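Local structure of tubulin-like protein CetZ2 (Haloferax volcanii, 4B45) at residues 207-210 / 211-214; 242-245 / 246-250. The protein binds GTP, has GTPase activity and takes part in controlling cell shape as a tubulin-like cytoskeletal protein of an archaeon. All coordinates share one frame; numbering follows the deposited sequence.

Contact 1 (207-210 / 211-214); sequences VVDT and SEVI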
# COMPACT_ATOMS: atom_id res chain seq x y z
N VAL A 207 -20.52 -1.60 -8.25
CA VAL A 207 -19.15 -1.74 -8.76
C VAL A 207 -18.43 -0.39 -8.81
O VAL A 207 -18.87 0.54 -9.49
CB VAL A 207 -19.14 -2.40 -10.15
CG1 VAL A 207 -17.73 -2.36 -10.75
CG2 VAL A 207 -19.67 -3.83 -10.04
N VAL A 208 -17.31 -0.31 -8.10
CA VAL A 208 -16.55 0.92 -7.94
C VAL A 208 -15.59 1.16 -9.10
O VAL A 208 -14.60 0.43 -9.24
CB VAL A 208 -15.71 0.86 -6.66
CG1 VAL A 208 -15.07 2.20 -6.37
CG2 VAL A 208 -16.56 0.41 -5.48
N ASP A 209 -15.85 2.19 -9.91
CA ASP A 209 -14.98 2.51 -11.04
C ASP A 209 -13.54 2.68 -10.56
O ASP A 209 -13.32 3.14 -9.45
CB ASP A 209 -15.40 3.80 -11.74
CG ASP A 209 -16.72 3.66 -12.51
OD1 ASP A 209 -17.19 2.52 -12.71
OD2 ASP A 209 -17.27 4.72 -12.92
N THR A 210 -12.58 2.32 -11.40
CA THR A 210 -11.17 2.52 -11.09
C THR A 210 -10.88 4.01 -10.94
O THR A 210 -9.98 4.42 -10.21
CB THR A 210 -10.30 1.91 -12.21
OG1 THR A 210 -10.36 0.48 -12.11
CG2 THR A 210 -8.86 2.39 -12.14
N SER A 211 -11.67 4.84 -11.64
CA SER A 211 -11.43 6.27 -11.62
C SER A 211 -11.69 6.89 -10.23
O SER A 211 -11.17 7.97 -9.93
CB SER A 211 -12.28 6.96 -12.69
OG SER A 211 -13.67 6.77 -12.45
N GLU A 212 -12.48 6.22 -9.39
CA GLU A 212 -12.72 6.68 -8.02
C GLU A 212 -11.44 6.58 -7.19
O GLU A 212 -11.18 7.42 -6.32
CB GLU A 212 -13.82 5.87 -7.31
CG GLU A 212 -15.04 5.51 -8.14
CD GLU A 212 -15.87 6.70 -8.53
OE1 GLU A 212 -15.63 7.80 -7.98
OE2 GLU A 212 -16.77 6.55 -9.38
N VAL A 213 -10.67 5.53 -7.44
CA VAL A 213 -9.38 5.35 -6.77
C VAL A 213 -8.40 6.42 -7.24
O VAL A 213 -7.74 7.08 -6.43
CB VAL A 213 -8.81 3.93 -7.02
CG1 VAL A 213 -7.41 3.79 -6.45
CG2 VAL A 213 -9.74 2.88 -6.41
N ILE A 214 -8.35 6.62 -8.55
CA ILE A 214 -7.45 7.60 -9.14
C ILE A 214 -7.75 9.02 -8.67
O ILE A 214 -6.85 9.78 -8.33
CB ILE A 214 -7.51 7.55 -10.68
CG1 ILE A 214 -7.08 6.16 -11.15
CG2 ILE A 214 -6.64 8.66 -11.29
CD1 ILE A 214 -6.80 6.06 -12.64

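Contact 2 (242-245 / 246-250); sequences AVMS and TTRRA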
# COMPACT_ATOMS: atom_id res chain seq x y z
N ALA A 242 -23.53 -2.58 11.80
CA ALA A 242 -22.31 -3.19 11.28
C ALA A 242 -21.58 -2.29 10.26
O ALA A 242 -20.36 -2.14 10.32
CB ALA A 242 -22.61 -4.56 10.67
N VAL A 243 -22.33 -1.70 9.32
CA VAL A 243 -21.75 -0.80 8.32
C VAL A 243 -21.17 0.46 8.96
O VAL A 243 -20.07 0.91 8.58
CB VAL A 243 -22.78 -0.41 7.21
CG1 VAL A 243 -22.19 0.60 6.22
CG2 VAL A 243 -23.24 -1.64 6.47
N MET A 244 -21.91 1.04 9.91
CA MET A 244 -21.44 2.22 10.65
C MET A 244 -20.14 1.92 11.39
O MET A 244 -19.20 2.72 11.39
CB MET A 244 -22.46 2.67 11.69
CG MET A 244 -23.79 3.16 11.14
SD MET A 244 -23.54 4.37 9.84
CE MET A 244 -23.05 5.85 10.73
N SER A 245 -20.10 0.79 12.07
CA SER A 245 -19.02 0.54 12.99
C SER A 245 -17.77 0.07 12.24
O SER A 245 -16.67 0.53 12.55
CB SER A 245 -19.43 -0.45 14.07
OG SER A 245 -19.14 -1.77 13.67
N THR A 246 -17.92 -0.83 11.26
CA THR A 246 -16.76 -1.17 10.41
C THR A 246 -16.15 0.06 9.76
O THR A 246 -14.93 0.19 9.67
CB THR A 246 -17.08 -2.23 9.31
OG1 THR A 246 -18.02 -1.70 8.36
CG2 THR A 246 -17.59 -3.52 9.94
N THR A 247 -17.01 0.98 9.31
CA THR A 247 -16.53 2.20 8.66
C THR A 247 -15.77 3.07 9.65
O THR A 247 -14.68 3.54 9.34
CB THR A 247 -17.68 3.00 8.01
OG1 THR A 247 -18.40 2.15 7.12
CG2 THR A 247 -17.14 4.17 7.21
N ARG A 248 -16.34 3.27 10.84
CA ARG A 248 -15.62 3.97 11.92
C ARG A 248 -14.28 3.32 12.26
O ARG A 248 -13.26 4.00 12.42
CB ARG A 248 -16.45 4.07 13.20
CG ARG A 248 -17.69 4.95 13.11
CD ARG A 248 -18.26 5.23 14.51
NE ARG A 248 -19.69 5.52 14.48
CZ ARG A 248 -20.64 4.62 14.74
NH1 ARG A 248 -20.30 3.37 15.06
NH2 ARG A 248 -21.92 4.97 14.69
N ARG A 249 -14.28 2.00 12.39
CA ARG A 249 -13.05 1.30 12.75
C ARG A 249 -12.01 1.44 11.65
O ARG A 249 -10.84 1.67 11.94
CB ARG A 249 -13.30 -0.17 13.07
CG ARG A 249 -13.98 -0.39 14.42
CD ARG A 249 -13.64 -1.76 14.97
NE ARG A 249 -13.70 -2.79 13.93
CZ ARG A 249 -14.78 -3.51 13.66
NH1 ARG A 249 -15.90 -3.32 14.33
NH2 ARG A 249 -14.73 -4.44 12.70
N ALA A 250 -12.44 1.31 10.40
CA ALA A 250 -11.55 1.40 9.25
C ALA A 250 -10.82 2.74 9.24
O ALA A 250 -9.62 2.81 8.97
CB ALA A 250 -12.31 1.18 7.94

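Contact 1 (207-210 / 211-214)
The carboxylates of D209 and E212 are turned only 20° apart, yet they are not stacked: E212 OE2 approaches the D209 group obliquely, and D209 CB and OD2 both lie off the same side of the E212 plane, nearest its OE2, with D209 CB 3.9 Å from E212 OE2. The OD2–OE2 separation, D209 to E212, is 4.0 Å, so two like charges are close without touching and probably raise each other's proton affinity somewhat; a long, weak ion pair from E212 OE1 to R299 may offset this. E212 is bent at chi2 (-68°), which folds its carboxylate back toward D209, while its CG rests 3.8 Å from V208 CG1. This is the first turn of helix 210-217 in the C-terminal domain of the tubulin/FtsZ fold, and V208, E212 and V213 rest on strand 263-272. Backbone bonds open the helix: E212 N bonds D209 O at 3.2 Å, and T210 O receives I214 N at 3.2 Å, plus a weak bond from V213 N. The same T210 O lies 3.5 Å from I214 CG1, and T210 OG1 makes a weak bond to the amino group of M1.

Contact 2 (242-245 / 246-250)
T247 holds OG1 beside its own backbone N (chi1 -54°), and this rotation sets the hydroxyl against V243 O, one turn back, at a short 2.5 Å. The motif is a threonine hydroxyl returning to the i-4 carbonyl within helix 240-252, which packs on strands 222-231 and 263-272 and helix 279-293 of the C-terminal domain. V243 O thus accepts twice, since T247 N also bonds it at 3.1 Å, from above the carbonyl plane. The V243 and T247 side chains lie side by side and point the same way, V243 CG1 being 4.2 Å from T247 OG1, and T247 OG1 has a second partner in S312 OG. T246 OG1 lies near A242 O but is also hydrogen-bonded to S312 OG, whereas T246 N bonds A242 O plainly at 2.9 Å.

R248, extended from CG to NE, runs back along the helix and lays one guanidinium face over M244 CB, with NH2 3.8 Å from that carbon; its NH1 meets S245 CA obliquely. With an alanine at this position the guanidinium is gone, and M244 CB would probably lose the flat group that covers it. R249 bends instead at chi3 (-43°), which brings S245 O over one face of its guanidinium, and its NH2 bonds S229 O weakly. R249 N also bonds S245 O, at 2.8 Å.

How the contacts relate
Contact 1 and contact 2 follow in series along the chain and both belong to the C-terminal domain, but they do not touch: their centres are 21 Å apart and their nearest atoms about 13 Å. What they share is strand 263-272. V208 of contact 1 packs on V269, and V213 on L267, whereas V243 and T247 of contact 2 pack on I270; this odd-even split is consistent with the two helices covering opposite faces of the sheet. Strand 222-231 joins helix 210-217 to helix 240-252. The contact centres lie about 17 Å and 21 Å from the centre of the chain, and both are away from the GTPγS pocket.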